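Putative TOXIN related protein (Parabacteroides distasonis ATCC 8503, PDB 3K0Y) is of unknown function, a putative toxin-related protein of the NigD-like family that probably combines an N-terminal OB domain with a C-terminal beta sandwich. Local coordinates at residues Asp104-Tyr109 against Phe152-Tyr157; Gly118-Tyr123 against Val169-Ser174; Gly22-Tyr27 against Tyr46-Asn51. All coordinates share one frame; numbering follows the deposited sequence.

Interaction 1. Residues Asp104-Tyr109 against Phe152-Tyr157; sequences DPVSIY and FRHNAY
Asp-104 meets the end of strand 149-155 with three groups, and His-154 answers it with two. The imidazole presents its edge: ND1 donates to the backbone O of Asp-104 at 2.8 Å, with the acceptor only 5° out of the ring plane, although the donor itself stands well above the carbonyl plane. With CG opposite the backbone N (chi1 168°) the ring extends beside Asp-104, and chi2 turns it so that the ND1 edge meets the carbonyl. In return, Asp-104 N donates to His-154 O. The Asp-104 carboxylate reaches one step further: Ala-156 N meets OD2 at 2.7 Å on the anti side, out of the carboxylate plane, and the Ala-156 CB methyl lies against the same oxygen. A water donates both to OD2 and to Tyr-157 O. Next to this, Asn-155 OD1 accepts from Tyr-157 N at 3.0 Å, an Asx turn that bends the chain as the strand ends.

Apolar packing follows. Val-106 CG1 approaches the His-154 ring obliquely, 3.4 Å from ND1, while its CG2 comes to the edge of the Phe-152 ring at 4.1 Å from CE2. Ile-108 CD1 lies 3.9 Å from CD2 of that ring, which also meets Phe-124 edge-to-face. With His-154 NE2 hydrogen-bonded to His-134 ND1, both imidazole nitrogens have partners, which should fix the rotation of the ring. The bond from ND1 to a carbonyl implies that this nitrogen carries a proton, and the loop after helix 97-101 is held to the end of strand 149-155 by directional bonds as well as packing.

Interaction 2. Residues Gly118-Tyr123 against Val169-Ser174; sequences GYLNIY and VAFNLS
Strands 119-123 and 169-172 pair antiparallel through Leu-120 with Phe-171 and Ile-122 with Val-169, the hydrogen-bonded pairs of the register. Leu-120 N donates to Phe-171 O at 2.9 Å and Phe-171 N returns a bond to Leu-120 O; Ile-122 and Val-169 exchange a second such couple. Leu-173 N adds a further bond to Gly-118 O at 2.9 Å, next to the Tyr-119/Asn-172 pair. Weaker CA-H...O contacts fill in between, among them Tyr-119 CA to Phe-171 O at 3.1 Å.

Apolar packing dominates the face bearing Leu-120, Ile-122, Val-169 and Phe-171. In Val-169 a chi1 of 64° tucks CG1 in over the main chain, flanked by both N and C, and leaves it 3.7 Å from Ile-122 CB. Ile-122 CD1 comes to the edge of the Phe-171 ring, 4.0 Å from CE2, and Val-169 CG2 covers part of one face of that ring. Leu-173 CD1 reaches 4.1 Å from Leu-120 CB.

Polar groups mark the other face. The Tyr-119 ring slants across Asn-172, with CE2 3.8 Å from its CB, and CD2 leans on Ala-170. Asn-121 OD1 takes a bond from Arg-53 and shares a water with Val-169 O. Asn-172 OD1 accepts from Ser-174 N, an Asx turn, and also from Ser-174 OG, which comes from above the carbonyl plane. The two faces therefore differ in chemistry: the apolar one, covered by Ile-136, Leu-138 and Phe-152 of the other sheet, faces the sandwich interior, whereas the amide-bearing one, through Arg-53, meets a residue of the OB domain range.

Interaction 3. Residues Gly22-Tyr27 against Tyr46-Asn51; sequences GNNVYY and YQPKPN
Pro-48, Tyr-46 and Tyr-26 carry most of this contact, with Asn-24 close behind. Pro-48 sets its ring against the chain running from Asn-24 to Tyr-26: CB lies 3.4 Å from Tyr-26 CB, CG 3.8 Å from Val-25 O, and CD 3.8 Å from Asn-24 CA. One proline thus touches three successive residues as the chain leaves the turn. That turn is a type II' beta turn from Gly-22 to Val-25, closed by a bond from Val-25 N to Gly-22 O.

In Tyr-26 a chi1 of 67° folds the ring back over the main chain, where Pro-48 packs on CB and CG and Tyr-46 on the far part of the ring. Tyr-46 lies over one face of it, CD2 standing 3.6 Å from Tyr-26 CE1. The rings meet obliquely, planes at 54° and centroids 5.2 Å apart. The phenol oxygen of Tyr-46 is hydrogen-bonded to Asn-83.

At the rim the side chains of Asn-24 and Gln-47 meet nearly at right angles, and Asn-24 CB sits 3.7 Å from Tyr-46 O. The contact packs a connecting loop, between strands 40-41 and 52-62, over a beta hairpin formed by strands 11-22 and 25-30. A loop packed by Tyr-46 and Pro-48 against a strand of a strongly curled sheet, with Val-18, Val-78 and Ile-81 from neighbouring strands, is consistent with the OB-type barrel expected for this N-terminal region.

Overall arrangement
From the N terminus, interaction 3 comes first, bringing the loop before strand 52-62 back to the hairpin of strands 11-22 and 25-30 within the OB region. Strand 74-88 leads on to the C-terminal sandwich, where interactions 1 and 2 close connections of 42 and 45 residues and cross, their segments alternating as 104-109, 118-123, 152-157 and 169-174. These two touch, Phe-152 packing on Ile-122 and Phe-171, so the two sheets of the sandwich meet between them. The sheet of strands 74-88, 119-128 and 163-172 runs on into the OB region, so interactions 2 and 3 share it; Asn-51 also touches Tyr-119. Interaction 3 stays about 15 Å from interaction 1 at the nearest atoms.

Interaction 1. Residues Asp104-Tyr109 against Phe152-Tyr157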
loop_
_atom_site.group_PDB
_atom_site.type_symbol
_atom_site.label_atom_id
_atom_site.label_comp_id
_atom_site.label_asym_id
_atom_site.label_seq_id
_atom_site.Cartn_x
_atom_site.Cartn_y
_atom_site.Cartn_z
ATOM N N ASP A 104 9.761 2.127 15.814
ATOM C CA ASP A 104 10.850 2.855 15.216
ATOM C C ASP A 104 10.263 3.935 14.297
ATOM O O ASP A 104 9.560 3.622 13.346
ATOM C CB ASP A 104 11.744 1.899 14.449
ATOM C CG ASP A 104 12.565 1.023 15.377
ATOM O OD1 ASP A 104 13.221 1.577 16.277
ATOM O OD2 ASP A 104 12.555 -0.207 15.196
ATOM N N PRO A 105 10.578 5.202 14.572
ATOM C CA PRO A 105 9.924 6.252 13.825
ATOM C C PRO A 105 10.189 6.253 12.320
ATOM O O PRO A 105 11.182 5.730 11.830
ATOM C CB PRO A 105 10.419 7.543 14.517
ATOM C CG PRO A 105 11.737 7.161 15.102
ATOM C CD PRO A 105 11.518 5.743 15.571
ATOM N N VAL A 106 9.235 6.809 11.599
ATOM C CA VAL A 106 9.348 7.064 10.171
ATOM C C VAL A 106 8.909 8.499 9.873
ATOM O O VAL A 106 8.320 9.202 10.723
ATOM C CB VAL A 106 8.450 6.106 9.367
ATOM C CG1 VAL A 106 8.781 4.570 9.685
ATOM C CG2 VAL A 106 6.981 6.429 9.609
ATOM N N SER A 107 9.131 8.881 8.625
ATOM C CA SER A 107 8.701 10.155 8.073
ATOM C C SER A 107 7.678 9.916 6.928
ATOM O O SER A 107 7.987 9.206 5.969
ATOM C CB SER A 107 9.958 10.789 7.501
ATOM O OG SER A 107 9.703 12.062 7.037
ATOM N N ILE A 108 6.461 10.439 7.043
ATOM C CA ILE A 108 5.509 10.418 5.936
ATOM C C ILE A 108 4.960 11.851 5.674
ATOM O O ILE A 108 4.377 12.445 6.535
ATOM C CB ILE A 108 4.341 9.478 6.218
ATOM C CG1 ILE A 108 4.815 8.048 6.609
ATOM C CG2 ILE A 108 3.445 9.346 5.014
ATOM C CD1 ILE A 108 3.671 7.151 7.099
ATOM N N TYR A 109 5.178 12.408 4.502
ATOM C CA TYR A 109 4.638 13.709 4.205
ATOM C C TYR A 109 3.222 13.519 3.695
ATOM O O TYR A 109 2.837 12.441 3.227
ATOM C CB TYR A 109 5.466 14.412 3.178
ATOM C CG TYR A 109 6.753 14.903 3.747
ATOM C CD1 TYR A 109 7.823 14.018 4.045
ATOM C CD2 TYR A 109 6.905 16.241 4.053
ATOM C CE1 TYR A 109 9.023 14.507 4.602
ATOM C CE2 TYR A 109 8.065 16.718 4.583
ATOM C CZ TYR A 109 9.131 15.858 4.864
ATOM O OH TYR A 109 10.248 16.438 5.420
ATOM N N PHE A 152 0.187 2.287 11.235
ATOM C CA PHE A 152 1.265 1.914 10.390
ATOM C C PHE A 152 2.446 1.709 11.299
ATOM O O PHE A 152 2.853 2.596 12.010
ATOM C CB PHE A 152 1.565 3.001 9.356
ATOM C CG PHE A 152 2.791 2.729 8.534
ATOM C CD1 PHE A 152 2.844 1.619 7.710
ATOM C CD2 PHE A 152 3.882 3.550 8.603
ATOM C CE1 PHE A 152 3.975 1.350 6.960
ATOM C CE2 PHE A 152 5.014 3.313 7.844
ATOM C CZ PHE A 152 5.066 2.208 7.004
ATOM N N ARG A 153 3.013 0.521 11.250
ATOM C CA ARG A 153 4.049 0.107 12.164
ATOM C C ARG A 153 5.350 -0.235 11.419
ATOM O O ARG A 153 5.321 -0.774 10.288
ATOM C CB ARG A 153 3.514 -1.107 12.908
ATOM C CG ARG A 153 2.324 -0.793 13.772
ATOM C CD ARG A 153 2.870 -0.390 15.063
ATOM N NE ARG A 153 1.894 -0.322 16.123
ATOM C CZ ARG A 153 2.238 -0.263 17.397
ATOM N NH1 ARG A 153 3.509 -0.280 17.736
ATOM N NH2 ARG A 153 1.313 -0.149 18.314
ATOM N N HIS A 154 6.478 0.127 12.047
ATOM C CA HIS A 154 7.812 -0.067 11.504
ATOM C C HIS A 154 8.720 -0.569 12.604
ATOM O O HIS A 154 8.834 0.082 13.675
ATOM C CB HIS A 154 8.308 1.238 10.897
ATOM C CG HIS A 154 9.773 1.279 10.556
ATOM N ND1 HIS A 154 10.629 2.170 11.154
ATOM C CD2 HIS A 154 10.506 0.628 9.622
ATOM C CE1 HIS A 154 11.843 2.030 10.646
ATOM N NE2 HIS A 154 11.800 1.089 9.719
ATOM N N ASN A 155 9.313 -1.742 12.362
ATOM C CA ASN A 155 10.362 -2.281 13.245
ATOM C C ASN A 155 11.680 -2.369 12.498
ATOM O O ASN A 155 11.795 -3.139 11.564
ATOM C CB ASN A 155 9.997 -3.687 13.706
ATOM C CG ASN A 155 10.620 -4.056 15.038
ATOM O OD1 ASN A 155 11.698 -3.616 15.378
ATOM N ND2 ASN A 155 9.912 -4.861 15.799
ATOM N N ALA A 156 12.663 -1.595 12.938
ATOM C CA ALA A 156 14.047 -1.606 12.419
ATOM C C ALA A 156 14.978 -2.613 13.134
ATOM O O ALA A 156 16.146 -2.789 12.720
ATOM C CB ALA A 156 14.650 -0.194 12.556
ATOM N N TYR A 157 14.481 -3.215 14.218
ATOM C CA TYR A 157 15.260 -4.156 15.071
ATOM C C TYR A 157 16.607 -3.526 15.454
ATOM O O TYR A 157 16.642 -2.430 15.984
ATOM C CB TYR A 157 15.413 -5.551 14.398
ATOM C CG TYR A 157 14.085 -6.207 14.054
ATOM C CD1 TYR A 157 13.286 -6.789 15.047
ATOM C CD2 TYR A 157 13.605 -6.185 12.742
ATOM C CE1 TYR A 157 12.054 -7.379 14.720
ATOM C CE2 TYR A 157 12.353 -6.738 12.398
ATOM C CZ TYR A 157 11.594 -7.327 13.380
ATOM O OH TYR A 157 10.397 -7.854 13.012
HETATM O O HOH W 1 14.367 -1.507 16.984
#

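Interaction 2. Residues Gly118-Tyr123 against Val169-Ser174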
loop_
_atom_site.group_PDB
_atom_site.type_symbol
_atom_site.label_atom_id
_atom_site.label_comp_id
_atom_site.label_asym_id
_atom_site.label_seq_id
_atom_site.Cartn_x
_atom_site.Cartn_y
_atom_site.Cartn_z
ATOM N N GLY A 118 -8.251 0.130 -3.737
ATOM C CA GLY A 118 -8.546 -0.676 -2.508
ATOM C C GLY A 118 -7.317 -0.942 -1.621
ATOM O O GLY A 118 -7.375 -1.713 -0.637
ATOM N N TYR A 119 -6.208 -0.276 -1.939
ATOM C CA TYR A 119 -5.013 -0.369 -1.122
ATOM C C TYR A 119 -4.753 0.934 -0.446
ATOM O O TYR A 119 -5.063 1.992 -0.985
ATOM C CB TYR A 119 -3.795 -0.694 -1.973
ATOM C CG TYR A 119 -3.873 -2.041 -2.617
ATOM C CD1 TYR A 119 -4.542 -2.198 -3.813
ATOM C CD2 TYR A 119 -3.264 -3.162 -2.030
ATOM C CE1 TYR A 119 -4.625 -3.428 -4.433
ATOM C CE2 TYR A 119 -3.357 -4.400 -2.627
ATOM C CZ TYR A 119 -4.030 -4.515 -3.829
ATOM O OH TYR A 119 -4.120 -5.703 -4.420
ATOM N N LEU A 120 -4.143 0.858 0.725
ATOM C CA LEU A 120 -3.476 1.997 1.304
ATOM C C LEU A 120 -2.020 1.961 0.817
ATOM O O LEU A 120 -1.295 1.031 1.132
ATOM C CB LEU A 120 -3.530 1.947 2.824
ATOM C CG LEU A 120 -2.840 3.084 3.560
ATOM C CD1 LEU A 120 -3.650 4.416 3.362
ATOM C CD2 LEU A 120 -2.556 2.830 5.030
ATOM N N ASN A 121 -1.604 3.025 0.158
ATOM C CA ASN A 121 -0.309 3.178 -0.419
ATOM C C ASN A 121 0.506 4.171 0.386
ATOM O O ASN A 121 0.002 5.225 0.753
ATOM C CB ASN A 121 -0.446 3.679 -1.838
ATOM C CG ASN A 121 -1.199 2.723 -2.720
ATOM O OD1 ASN A 121 -0.627 1.763 -3.218
ATOM N ND2 ASN A 121 -2.497 2.973 -2.923
ATOM N N ILE A 122 1.745 3.819 0.668
ATOM C CA ILE A 122 2.601 4.630 1.435
ATOM C C ILE A 122 3.970 4.727 0.804
ATOM O O ILE A 122 4.498 3.738 0.329
ATOM C CB ILE A 122 2.761 4.108 2.880
ATOM C CG1 ILE A 122 1.421 3.988 3.575
ATOM C CG2 ILE A 122 3.644 5.077 3.665
ATOM C CD1 ILE A 122 1.474 3.387 5.014
ATOM N N TYR A 123 4.495 5.950 0.753
ATOM C CA TYR A 123 5.895 6.268 0.504
ATOM C C TYR A 123 6.408 6.913 1.778
ATOM O O TYR A 123 5.908 7.971 2.182
ATOM C CB TYR A 123 6.045 7.277 -0.658
ATOM C CG TYR A 123 7.478 7.676 -0.988
ATOM C CD1 TYR A 123 8.241 6.954 -1.899
ATOM C CD2 TYR A 123 8.068 8.783 -0.374
ATOM C CE1 TYR A 123 9.576 7.333 -2.225
ATOM C CE2 TYR A 123 9.388 9.177 -0.667
ATOM C CZ TYR A 123 10.134 8.439 -1.591
ATOM O OH TYR A 123 11.420 8.824 -1.851
ATOM N N VAL A 169 5.210 0.761 0.191
ATOM C CA VAL A 169 4.396 -0.373 0.591
ATOM C C VAL A 169 2.945 -0.121 0.155
ATOM O O VAL A 169 2.492 1.037 0.009
ATOM C CB VAL A 169 4.534 -0.600 2.135
ATOM C CG1 VAL A 169 3.958 0.641 2.938
ATOM C CG2 VAL A 169 3.890 -1.904 2.561
ATOM N N ALA A 170 2.193 -1.196 0.001
ATOM C CA ALA A 170 0.758 -1.169 -0.247
ATOM C C ALA A 170 0.100 -2.199 0.639
ATOM O O ALA A 170 0.610 -3.325 0.750
ATOM C CB ALA A 170 0.479 -1.491 -1.713
ATOM N N PHE A 171 -0.982 -1.790 1.316
ATOM C CA PHE A 171 -1.766 -2.682 2.182
ATOM C C PHE A 171 -3.182 -2.898 1.616
ATOM O O PHE A 171 -3.914 -1.947 1.313
ATOM C CB PHE A 171 -1.857 -2.111 3.606
ATOM C CG PHE A 171 -0.522 -1.984 4.294
ATOM C CD1 PHE A 171 0.126 -3.104 4.812
ATOM C CD2 PHE A 171 0.074 -0.744 4.485
ATOM C CE1 PHE A 171 1.336 -2.982 5.463
ATOM C CE2 PHE A 171 1.292 -0.636 5.181
ATOM C CZ PHE A 171 1.920 -1.720 5.644
ATOM N N ASN A 172 -3.554 -4.161 1.455
ATOM C CA ASN A 172 -4.845 -4.512 0.915
ATOM C C ASN A 172 -5.873 -4.206 1.996
ATOM O O ASN A 172 -5.790 -4.722 3.112
ATOM C CB ASN A 172 -4.833 -5.995 0.510
ATOM C CG ASN A 172 -6.029 -6.408 -0.302
ATOM O OD1 ASN A 172 -7.137 -5.934 -0.068
ATOM N ND2 ASN A 172 -5.841 -7.376 -1.197
ATOM N N LEU A 173 -6.840 -3.353 1.678
ATOM C CA LEU A 173 -7.869 -2.964 2.660
ATOM C C LEU A 173 -9.140 -3.778 2.588
ATOM O O LEU A 173 -10.130 -3.445 3.234
ATOM C CB LEU A 173 -8.239 -1.487 2.503
ATOM C CG LEU A 173 -7.073 -0.531 2.696
ATOM C CD1 LEU A 173 -7.486 0.930 2.465
ATOM C CD2 LEU A 173 -6.478 -0.714 4.058
ATOM N N SER A 174 -9.131 -4.841 1.812
ATOM C CA SER A 174 -10.367 -5.534 1.528
ATOM C C SER A 174 -10.940 -6.252 2.764
ATOM O O SER A 174 -12.065 -6.668 2.721
ATOM C CB SER A 174 -10.152 -6.523 0.366
ATOM O OG SER A 174 -9.332 -7.591 0.770
HETATM O O HOH W 2 2.183 1.685 -2.748
#

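Interaction 3. Residues Gly22-Tyr27 against Tyr46-Asn51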
loop_
_atom_site.group_PDB
_atom_site.type_symbol
_atom_site.label_atom_id
_atom_site.label_comp_id
_atom_site.label_asym_id
_atom_site.label_seq_id
_atom_site.Cartn_x
_atom_site.Cartn_y
_atom_site.Cartn_z
ATOM N N GLY A 22 -3.176 -15.817 -17.135
ATOM C CA GLY A 22 -2.711 -17.172 -17.417
ATOM C C GLY A 22 -1.223 -17.180 -17.745
ATOM O O GLY A 22 -0.723 -16.261 -18.407
ATOM N N ASN A 23 -0.524 -18.228 -17.297
ATOM C CA ASN A 23 0.942 -18.308 -17.363
ATOM C C ASN A 23 1.595 -17.019 -16.831
ATOM O O ASN A 23 1.450 -16.688 -15.660
ATOM C CB ASN A 23 1.407 -18.625 -18.796
ATOM C CG ASN A 23 0.844 -19.935 -19.331
ATOM O OD1 ASN A 23 -0.324 -20.251 -19.122
ATOM N ND2 ASN A 23 1.671 -20.685 -20.046
ATOM N N ASN A 24 2.296 -16.289 -17.690
ATOM C CA ASN A 24 2.932 -15.045 -17.304
ATOM C C ASN A 24 2.214 -13.845 -17.902
ATOM O O ASN A 24 2.818 -12.775 -18.017
ATOM C CB ASN A 24 4.409 -15.044 -17.751
ATOM C CG ASN A 24 5.278 -16.017 -16.950
ATOM O OD1 ASN A 24 4.818 -16.666 -15.984
ATOM N ND2 ASN A 24 6.542 -16.123 -17.346
ATOM N N VAL A 25 0.937 -14.019 -18.269
ATOM C CA VAL A 25 0.101 -12.923 -18.811
ATOM C C VAL A 25 -0.641 -12.160 -17.710
ATOM O O VAL A 25 -1.184 -12.742 -16.775
ATOM C CB VAL A 25 -0.954 -13.419 -19.869
ATOM C CG1 VAL A 25 -1.814 -12.263 -20.369
ATOM C CG2 VAL A 25 -0.274 -14.105 -21.052
ATOM N N TYR A 26 -0.694 -10.840 -17.862
ATOM C CA TYR A 26 -1.285 -9.967 -16.846
ATOM C C TYR A 26 -1.661 -8.638 -17.450
ATOM O O TYR A 26 -1.075 -8.215 -18.440
ATOM C CB TYR A 26 -0.280 -9.747 -15.697
ATOM C CG TYR A 26 0.959 -8.951 -16.082
ATOM C CD1 TYR A 26 2.054 -9.553 -16.716
ATOM C CD2 TYR A 26 1.023 -7.586 -15.830
ATOM C CE1 TYR A 26 3.192 -8.811 -17.077
ATOM C CE2 TYR A 26 2.148 -6.830 -16.179
ATOM C CZ TYR A 26 3.226 -7.449 -16.794
ATOM O OH TYR A 26 4.311 -6.673 -17.120
ATOM N N TYR A 27 -2.635 -7.967 -16.851
ATOM C CA TYR A 27 -2.830 -6.541 -17.148
ATOM C C TYR A 27 -2.625 -5.711 -15.881
ATOM O O TYR A 27 -2.437 -6.256 -14.812
ATOM C CB TYR A 27 -4.163 -6.273 -17.841
ATOM C CG TYR A 27 -5.396 -6.424 -17.005
ATOM C CD1 TYR A 27 -5.895 -5.362 -16.281
ATOM C CD2 TYR A 27 -6.095 -7.611 -16.985
ATOM C CE1 TYR A 27 -7.029 -5.484 -15.548
ATOM C CE2 TYR A 27 -7.242 -7.745 -16.257
ATOM C CZ TYR A 27 -7.706 -6.684 -15.546
ATOM O OH TYR A 27 -8.843 -6.817 -14.806
ATOM N N TYR A 46 8.649 -11.698 -16.289
ATOM C CA TYR A 46 8.010 -11.184 -15.087
ATOM C C TYR A 46 6.917 -12.154 -14.667
ATOM O O TYR A 46 6.143 -12.609 -15.504
ATOM C CB TYR A 46 7.389 -9.796 -15.394
ATOM C CG TYR A 46 6.650 -9.212 -14.219
ATOM C CD1 TYR A 46 7.345 -8.649 -13.151
ATOM C CD2 TYR A 46 5.272 -9.272 -14.144
ATOM C CE1 TYR A 46 6.675 -8.150 -12.045
ATOM C CE2 TYR A 46 4.597 -8.759 -13.048
ATOM C CZ TYR A 46 5.314 -8.211 -11.992
ATOM O OH TYR A 46 4.648 -7.678 -10.895
ATOM N N GLN A 47 6.841 -12.450 -13.386
ATOM C CA GLN A 47 5.832 -13.370 -12.890
ATOM C C GLN A 47 4.713 -12.590 -12.173
ATOM O O GLN A 47 4.912 -12.079 -11.091
ATOM C CB GLN A 47 6.462 -14.421 -11.970
ATOM C CG GLN A 47 5.466 -15.477 -11.408
ATOM C CD GLN A 47 4.851 -16.405 -12.485
ATOM O OE1 GLN A 47 3.617 -16.519 -12.576
ATOM N NE2 GLN A 47 5.703 -17.055 -13.303
ATOM N N PRO A 48 3.557 -12.447 -12.828
ATOM C CA PRO A 48 2.495 -11.727 -12.182
ATOM C C PRO A 48 1.906 -12.554 -11.066
ATOM O O PRO A 48 1.867 -13.785 -11.170
ATOM C CB PRO A 48 1.491 -11.473 -13.310
ATOM C CG PRO A 48 1.775 -12.562 -14.338
ATOM C CD PRO A 48 3.196 -12.954 -14.160
ATOM N N LYS A 49 1.544 -11.881 -9.981
ATOM C CA LYS A 49 0.950 -12.498 -8.820
ATOM C C LYS A 49 -0.374 -11.809 -8.495
ATOM O O LYS A 49 -0.534 -10.628 -8.776
ATOM C CB LYS A 49 1.876 -12.392 -7.610
ATOM C CG LYS A 49 3.159 -13.201 -7.685
ATOM C CD LYS A 49 4.245 -12.508 -6.800
ATOM C CE LYS A 49 5.625 -13.188 -6.963
ATOM N NZ LYS A 49 6.693 -12.122 -6.890
ATOM N N PRO A 50 -1.317 -12.549 -7.910
ATOM C CA PRO A 50 -2.565 -11.897 -7.509
ATOM C C PRO A 50 -2.306 -10.885 -6.398
ATOM O O PRO A 50 -1.465 -11.116 -5.547
ATOM C CB PRO A 50 -3.411 -13.073 -6.965
ATOM C CG PRO A 50 -2.358 -14.002 -6.399
ATOM C CD PRO A 50 -1.246 -13.948 -7.432
ATOM N N ASN A 51 -2.988 -9.757 -6.439
ATOM C CA ASN A 51 -2.964 -8.794 -5.323
ATOM C C ASN A 51 -1.582 -8.207 -4.978
ATOM O O ASN A 51 -1.177 -8.140 -3.822
ATOM C CB ASN A 51 -3.622 -9.461 -4.124
ATOM C CG ASN A 51 -4.961 -10.080 -4.492
ATOM O OD1 ASN A 51 -5.109 -11.302 -4.486
ATOM N ND2 ASN A 51 -5.907 -9.247 -4.886
#